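PDB 3IWA: FAD-dependent pyridine nucleotide-disulphide oxidoreductase from Desulfovibrio vulgaris, which probably uses a bound FAD to pass electrons from NADH or NADPH to a further acceptor. Local coordinates for residues V238-D241 and K242-L245; M207-H210 and D211-N215; N259-L262 and A263-G267. All coordinates share one frame; numbering follows the deposited sequence.

Contact 1 (V238-D241 and K242-L245)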
loop_
_atom_site.group_PDB
_atom_site.type_symbol
_atom_site.label_atom_id
_atom_site.label_comp_id
_atom_site.label_asym_id
_atom_site.label_seq_id
_atom_site.Cartn_x
_atom_site.Cartn_y
_atom_site.Cartn_z
ATOM N N VAL A 238 -18.496 -31.631 -22.569
ATOM C CA VAL A 238 -17.142 -31.873 -22.036
ATOM C C VAL A 238 -17.138 -33.157 -21.202
ATOM O O VAL A 238 -17.905 -33.320 -20.266
ATOM C CB VAL A 238 -16.644 -30.714 -21.141
ATOM C CG1 VAL A 238 -15.209 -31.013 -20.620
ATOM C CG2 VAL A 238 -16.743 -29.373 -21.893
ATOM N N ILE A 239 -16.262 -34.078 -21.539
ATOM C CA ILE A 239 -16.163 -35.325 -20.754
ATOM C C ILE A 239 -14.947 -35.195 -19.893
ATOM O O ILE A 239 -13.861 -35.018 -20.402
ATOM C CB ILE A 239 -16.016 -36.615 -21.645
ATOM C CG1 ILE A 239 -16.991 -36.548 -22.836
ATOM C CG2 ILE A 239 -16.200 -37.875 -20.775
ATOM C CD1 ILE A 239 -18.474 -36.336 -22.433
ATOM N N THR A 240 -15.146 -35.297 -18.595
ATOM C CA THR A 240 -14.045 -35.340 -17.667
ATOM C C THR A 240 -13.826 -36.789 -17.255
ATOM O O THR A 240 -14.578 -37.673 -17.696
ATOM C CB THR A 240 -14.300 -34.447 -16.449
ATOM O OG1 THR A 240 -15.286 -35.033 -15.600
ATOM C CG2 THR A 240 -14.757 -33.033 -16.892
ATOM N N ASP A 241 -12.793 -37.034 -16.443
ATOM C CA ASP A 241 -12.561 -38.373 -15.871
ATOM C C ASP A 241 -13.567 -38.728 -14.768
ATOM O O ASP A 241 -13.537 -39.841 -14.213
ATOM C CB ASP A 241 -11.113 -38.549 -15.358
ATOM C CG ASP A 241 -10.715 -37.542 -14.243
ATOM O OD1 ASP A 241 -11.442 -36.539 -13.994
ATOM O OD2 ASP A 241 -9.643 -37.760 -13.624
ATOM N N LYS A 242 -14.466 -37.803 -14.455
ATOM C CA LYS A 242 -15.454 -38.021 -13.411
ATOM C C LYS A 242 -16.915 -37.829 -13.836
ATOM O O LYS A 242 -17.817 -38.273 -13.122
ATOM C CB LYS A 242 -15.132 -37.098 -12.241
ATOM C CG LYS A 242 -13.787 -37.446 -11.568
ATOM C CD LYS A 242 -13.649 -36.783 -10.196
ATOM C CE LYS A 242 -12.209 -36.896 -9.652
ATOM N NZ LYS A 242 -11.949 -36.050 -8.409
ATOM N N ARG A 243 -17.159 -37.153 -14.965
ATOM C CA ARG A 243 -18.524 -36.863 -15.388
ATOM C C ARG A 243 -18.603 -36.389 -16.829
ATOM O O ARG A 243 -17.584 -36.216 -17.505
ATOM C CB ARG A 243 -19.187 -35.837 -14.448
ATOM C CG ARG A 243 -18.839 -34.351 -14.727
ATOM C CD ARG A 243 -18.896 -33.460 -13.465
ATOM N NE ARG A 243 -17.885 -33.868 -12.481
ATOM C CZ ARG A 243 -18.121 -34.214 -11.209
ATOM N NH1 ARG A 243 -17.113 -34.566 -10.432
ATOM N NH2 ARG A 243 -19.341 -34.190 -10.689
ATOM N N THR A 244 -19.841 -36.187 -17.273
ATOM C CA THR A 244 -20.151 -35.579 -18.561
ATOM C C THR A 244 -20.904 -34.271 -18.297
ATOM O O THR A 244 -21.880 -34.258 -17.541
ATOM C CB THR A 244 -21.018 -36.515 -19.449
ATOM O OG1 THR A 244 -20.250 -37.671 -19.809
ATOM C CG2 THR A 244 -21.492 -35.797 -20.739
ATOM N N LEU A 245 -20.425 -33.173 -18.895
ATOM C CA LEU A 245 -21.054 -31.859 -18.749
ATOM C C LEU A 245 -21.505 -31.397 -20.116
ATOM O O LEU A 245 -20.771 -31.495 -21.097
ATOM C CB LEU A 245 -20.061 -30.830 -18.187
ATOM C CG LEU A 245 -19.468 -31.080 -16.797
ATOM C CD1 LEU A 245 -18.155 -30.358 -16.626
ATOM C CD2 LEU A 245 -20.456 -30.685 -15.704
#

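Contact 2 (M207-H210 and D211-N215)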
loop_
_atom_site.group_PDB
_atom_site.type_symbol
_atom_site.label_atom_id
_atom_site.label_comp_id
_atom_site.label_asym_id
_atom_site.label_seq_id
_atom_site.Cartn_x
_atom_site.Cartn_y
_atom_site.Cartn_z
ATOM N N MET A 207 -12.409 -19.970 0.514
ATOM C CA MET A 207 -13.206 -18.768 0.621
ATOM C C MET A 207 -13.637 -18.330 -0.783
ATOM O O MET A 207 -14.784 -17.988 -1.012
ATOM C CB MET A 207 -12.434 -17.636 1.339
ATOM C CG MET A 207 -12.181 -17.797 2.883
ATOM S SD MET A 207 -13.681 -18.160 3.847
ATOM C CE MET A 207 -13.904 -19.900 3.604
ATOM N N LEU A 208 -12.717 -18.338 -1.733
ATOM C CA LEU A 208 -13.064 -17.901 -3.082
ATOM C C LEU A 208 -14.012 -18.931 -3.701
ATOM O O LEU A 208 -14.966 -18.558 -4.365
ATOM C CB LEU A 208 -11.823 -17.669 -3.958
ATOM C CG LEU A 208 -10.912 -16.469 -3.694
ATOM C CD1 LEU A 208 -10.074 -16.635 -2.380
ATOM C CD2 LEU A 208 -9.973 -16.248 -4.892
ATOM N N ARG A 209 -13.747 -20.210 -3.473
ATOM C CA ARG A 209 -14.611 -21.282 -3.977
ATOM C C ARG A 209 -16.055 -21.068 -3.535
ATOM O O ARG A 209 -16.967 -21.176 -4.367
ATOM C CB ARG A 209 -14.126 -22.671 -3.548
ATOM C CG ARG A 209 -14.850 -23.814 -4.253
ATOM C CD ARG A 209 -14.293 -25.192 -3.873
ATOM N NE ARG A 209 -15.061 -26.291 -4.495
ATOM C CZ ARG A 209 -14.557 -27.459 -4.883
ATOM N NH1 ARG A 209 -13.282 -27.776 -4.736
ATOM N NH2 ARG A 209 -15.348 -28.336 -5.478
ATOM N N HIS A 210 -16.253 -20.698 -2.266
ATOM C CA HIS A 210 -17.601 -20.549 -1.709
ATOM C C HIS A 210 -18.306 -19.393 -2.351
ATOM O O HIS A 210 -19.495 -19.495 -2.643
ATOM C CB HIS A 210 -17.603 -20.326 -0.197
ATOM C CG HIS A 210 -18.969 -20.049 0.375
ATOM N ND1 HIS A 210 -19.317 -18.831 0.926
ATOM C CD2 HIS A 210 -20.075 -20.831 0.468
ATOM C CE1 HIS A 210 -20.566 -18.884 1.355
ATOM N NE2 HIS A 210 -21.054 -20.078 1.073
ATOM N N ASP A 211 -17.589 -18.288 -2.545
ATOM C CA ASP A 211 -18.160 -17.158 -3.226
ATOM C C ASP A 211 -18.731 -17.636 -4.549
ATOM O O ASP A 211 -19.837 -17.247 -4.897
ATOM C CB ASP A 211 -17.144 -16.024 -3.420
ATOM C CG ASP A 211 -17.783 -14.747 -3.998
ATOM O OD1 ASP A 211 -18.052 -14.722 -5.213
ATOM O OD2 ASP A 211 -18.020 -13.758 -3.268
ATOM N N LEU A 212 -18.013 -18.499 -5.272
ATOM C CA LEU A 212 -18.516 -18.968 -6.571
ATOM C C LEU A 212 -19.745 -19.902 -6.421
ATOM O O LEU A 212 -20.745 -19.734 -7.108
ATOM C CB LEU A 212 -17.428 -19.676 -7.382
ATOM C CG LEU A 212 -16.131 -18.938 -7.744
ATOM C CD1 LEU A 212 -15.411 -19.784 -8.745
ATOM C CD2 LEU A 212 -16.355 -17.532 -8.295
ATOM N N GLU A 213 -19.646 -20.887 -5.539
ATOM C CA GLU A 213 -20.692 -21.878 -5.397
ATOM C C GLU A 213 -22.007 -21.332 -4.851
ATOM O O GLU A 213 -23.073 -21.846 -5.181
ATOM C CB GLU A 213 -20.226 -23.007 -4.518
ATOM C CG GLU A 213 -19.125 -23.801 -5.134
ATOM C CD GLU A 213 -18.488 -24.724 -4.136
ATOM O OE1 GLU A 213 -18.532 -24.385 -2.933
ATOM O OE2 GLU A 213 -17.944 -25.775 -4.553
ATOM N N LYS A 214 -21.936 -20.292 -4.037
ATOM C CA LYS A 214 -23.135 -19.746 -3.451
ATOM C C LYS A 214 -23.825 -18.787 -4.422
ATOM O O LYS A 214 -24.997 -18.428 -4.237
ATOM C CB LYS A 214 -22.836 -19.126 -2.087
ATOM C CG LYS A 214 -22.943 -17.628 -1.951
ATOM C CD LYS A 214 -22.637 -17.240 -0.478
ATOM C CE LYS A 214 -23.190 -15.883 -0.051
ATOM N NZ LYS A 214 -22.227 -15.206 0.912
ATOM N N ASN A 215 -23.110 -18.387 -5.468
ATOM C CA ASN A 215 -23.737 -17.634 -6.549
ATOM C C ASN A 215 -23.885 -18.516 -7.804
ATOM O O ASN A 215 -23.813 -18.025 -8.922
ATOM C CB ASN A 215 -22.966 -16.328 -6.825
ATOM C CG ASN A 215 -23.015 -15.355 -5.643
ATOM O OD1 ASN A 215 -23.733 -14.348 -5.669
ATOM N ND2 ASN A 215 -22.253 -15.654 -4.604
#

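Contact 3 (N259-L262 and A263-G267)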
loop_
_atom_site.group_PDB
_atom_site.type_symbol
_atom_site.label_atom_id
_atom_site.label_comp_id
_atom_site.label_asym_id
_atom_site.label_seq_id
_atom_site.Cartn_x
_atom_site.Cartn_y
_atom_site.Cartn_z
ATOM N N ASN A 259 4.048 -16.897 -27.274
ATOM C CA ASN A 259 3.845 -17.027 -28.721
ATOM C C ASN A 259 5.082 -16.588 -29.533
ATOM O O ASN A 259 5.002 -15.658 -30.304
ATOM C CB ASN A 259 2.625 -16.178 -29.126
ATOM C CG ASN A 259 2.166 -16.428 -30.595
ATOM O OD1 ASN A 259 2.539 -17.418 -31.193
ATOM N ND2 ASN A 259 1.339 -15.521 -31.150
ATOM N N THR A 260 6.196 -17.297 -29.367
ATOM C CA THR A 260 7.541 -16.817 -29.756
ATOM C C THR A 260 8.250 -17.521 -30.977
ATOM O O THR A 260 9.460 -17.344 -31.195
ATOM C CB THR A 260 8.479 -16.872 -28.518
ATOM O OG1 THR A 260 8.402 -18.171 -27.962
ATOM C CG2 THR A 260 8.033 -15.885 -27.447
ATOM N N GLN A 261 7.497 -18.246 -31.801
ATOM C CA GLN A 261 8.094 -18.895 -32.983
ATOM C C GLN A 261 8.963 -17.945 -33.827
ATOM O O GLN A 261 10.067 -18.299 -34.218
ATOM C CB GLN A 261 7.049 -19.553 -33.877
ATOM C CG GLN A 261 7.673 -20.442 -34.996
ATOM C CD GLN A 261 8.452 -21.671 -34.452
ATOM O OE1 GLN A 261 7.984 -22.349 -33.538
ATOM N NE2 GLN A 261 9.636 -21.960 -35.031
ATOM N N LEU A 262 8.462 -16.745 -34.060
ATOM C CA LEU A 262 9.162 -15.688 -34.774
ATOM C C LEU A 262 10.470 -15.261 -34.102
ATOM O O LEU A 262 11.442 -14.970 -34.769
ATOM C CB LEU A 262 8.215 -14.496 -34.930
ATOM C CG LEU A 262 8.625 -13.386 -35.895
ATOM C CD1 LEU A 262 8.457 -13.782 -37.383
ATOM C CD2 LEU A 262 7.832 -12.117 -35.600
ATOM N N ALA A 263 10.512 -15.214 -32.785
ATOM C CA ALA A 263 11.762 -14.925 -32.087
ATOM C C ALA A 263 12.714 -16.092 -32.220
ATOM O O ALA A 263 13.923 -15.899 -32.402
ATOM C CB ALA A 263 11.516 -14.642 -30.598
ATOM N N ARG A 264 12.165 -17.293 -32.086
ATOM C CA ARG A 264 12.947 -18.522 -32.187
ATOM C C ARG A 264 13.645 -18.620 -33.554
ATOM O O ARG A 264 14.857 -18.818 -33.622
ATOM C CB ARG A 264 12.062 -19.761 -31.972
ATOM C CG ARG A 264 12.880 -21.049 -31.877
ATOM C CD ARG A 264 12.066 -22.337 -31.590
ATOM N NE ARG A 264 11.319 -22.290 -30.330
ATOM C CZ ARG A 264 11.818 -22.520 -29.110
ATOM N NH1 ARG A 264 13.097 -22.837 -28.942
ATOM N NH2 ARG A 264 11.018 -22.450 -28.041
ATOM N N ASP A 265 12.867 -18.470 -34.622
ATOM C CA ASP A 265 13.397 -18.515 -35.989
ATOM C C ASP A 265 14.469 -17.442 -36.231
ATOM O O ASP A 265 15.386 -17.643 -37.004
ATOM C CB ASP A 265 12.266 -18.325 -37.009
ATOM C CG ASP A 265 11.213 -19.450 -36.954
ATOM O OD1 ASP A 265 11.491 -20.546 -36.430
ATOM O OD2 ASP A 265 10.092 -19.227 -37.437
ATOM N N ALA A 266 14.329 -16.303 -35.555
ATOM C CA ALA A 266 15.242 -15.182 -35.725
ATOM C C ALA A 266 16.559 -15.401 -34.990
ATOM O O ALA A 266 17.524 -14.727 -35.281
ATOM C CB ALA A 266 14.590 -13.907 -35.278
ATOM N N GLY A 267 16.592 -16.336 -34.045
ATOM C CA GLY A 267 17.818 -16.652 -33.282
ATOM C C GLY A 267 17.918 -15.951 -31.929
ATOM O O GLY A 267 18.987 -15.883 -31.318
#

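Contact 1 (V238-D241 and K242-L245)
Residues 238-241 and 242-245 form the tip of a beta hairpin, where strand 235-240 turns back into strand 244-246 at the edge of a three-stranded antiparallel sheet. Val238 and Leu245 are a hydrogen-bonded pair, joined by Val238 N to Leu245 O at 2.7 Å and by the straighter Leu245 N to Val238 O at 2.9 Å (170°). Both side chains lie on one face and rest on Val163 of strand 161-165, which packs the hairpin onto the neighbouring parallel sheet. Ile239 and Thr244, the next, non-hydrogen-bonded pair, carry their side chains on the other face, side by side. There Ile239 CD1 lies against both branches of Thr244, 3.4 Å from OG1 and 3.5 Å from CG2. Ahead of the turn, Thr240 N closes the strands by bonding to Arg243 O. The Thr240 hydroxyl, set between the backbone N and the carbonyl carbon (chi1 73°), is thereby turned in over the loop and makes an ST turn with Lys242. It also bonds to Glu223, whose carboxylate takes a salt bridge from Arg243 NE, so the loop is tied to the chain just ahead of strand 225-230. Asp241 OD1 adds a bond to Lys224 N. Within the turn two amides converge on one oxygen: Lys242 N meets Thr240 OG1 at 3.1 Å, and Arg243 N meets the same OG1 at 2.9 Å.

Contact 2 (M207-H210 and D211-N215)
Four alpha-helical i to i+4 backbone bonds run through Met207 to Lys214, with Asp211 N, Leu212 N, Glu213 N and Lys214 N each bonding to the carbonyl O four residues earlier, from Met207 to His210. This is the C-terminal half of helix 202-214, the helix of a beta-alpha-beta unit between strands 185-189 and 218-220. One turn apart, Arg209 and Glu213 form a salt bridge on the helix surface. The arginine chain is extended from CG to NE, with CG anti to the backbone N (chi1 -170°), which carries NE along to the glutamate. NE meets Glu213 OE2 at 2.9 Å, almost straight at 169°; the oxygen lies near the guanidinium plane, but the approach to the carboxylate is from above its plane. Arg209 NH1 is meanwhile bonded to Thr221 OG1, so the guanidinium has two points of attachment. Inward, Leu212 packs on Leu172 and Val176 of helix 169-182 and on Val219. Asp211 turns away from this turn of helix: its carboxylate accepts from the backbone N of Phe345, Glu346 and Gly347, tying the helix to the loop between strands 340-343 and 348-353. Past Lys214, Asn215 ND2 reaches back to Asp211 O at 2.9 Å. Lys214, whose NZ forms a salt bridge with Glu346, sets its CB over one face of the His210 imidazole, a CH-pi contact with CB 4.1 Å from the ring centroid.

Contact 3 (N259-L262 and A263-G267)
Thr260 and Gln261 open the short helix 261-266 by accepting backbone bonds from the turn that follows. Arg264 N bonds to Thr260 O at 2.8 Å and Asp265 N to Gln261 O at 2.8 Å, both nearly straight. Ala263 N also reaches Thr260 O, but weakly. The last of the series is poorer: Ala266 N stands 3.3 Å from Leu262 O and comes from above the carbonyl plane.

Among side chains, the polar contact is between Gln261 and Asp265, one turn apart. Gln261 CG is anti to the backbone N, and the chain then bends at chi2 (64°), which brings the amide forward along the helix to the aspartate. NE2 donates to Asp265 OD1 at 2.7 Å, on the syn side but tilted out of the carboxylate plane, with the amide and carboxylate planes turned 50° against each other. The Gln261 CG methylene lies 3.6 Å from Asp265 OD2, so both carboxylate oxygens touch the glutamine.

Apolar packing is turned to the interior. Leu262 rests on Ala89 and Ile92 of strand 87-93, and Ala266 also touches Ile92, while Ala263 packs on Leu270 and Ile276. Thr260 is buried beside these, its OG1 bonded to Gly274 O, from the chain that follows the helix and returns to its start.

The two ends differ in how they are capped. Thr260 occupies the N-cap position, yet its hydroxyl makes no capping bond. At the other end Gly267, with positive phi (96°), turns its N back to Arg264 O at 3.1 Å and, weakly, to Ala263 O, the Schellman motif that commonly terminates an alpha-helix at a glycine.

Along the chain contact 2 comes first, then contact 1, then contact 3, all within the pyridine nucleotide-disulphide oxidoreductase region of the chain. Contacts 1 and 2 are neighbours: their centres lie 21 Å apart and their nearest atoms about 8 Å. Helix 202-214 of contact 2 leads into strand 218-220, an outermost strand of the parallel sheet that also holds 161-165, and the chain then forms the antiparallel sheet bearing contact 1. Contact 3 is remote, its centre 37 Å from contact 1 and 41 Å from contact 2. Its helix 261-266 follows as the chain passes from that parallel sheet toward strand 289-291 of the other, consistent with the FAD-binding and NAD(P)H-binding Rossmann-like domains of this family.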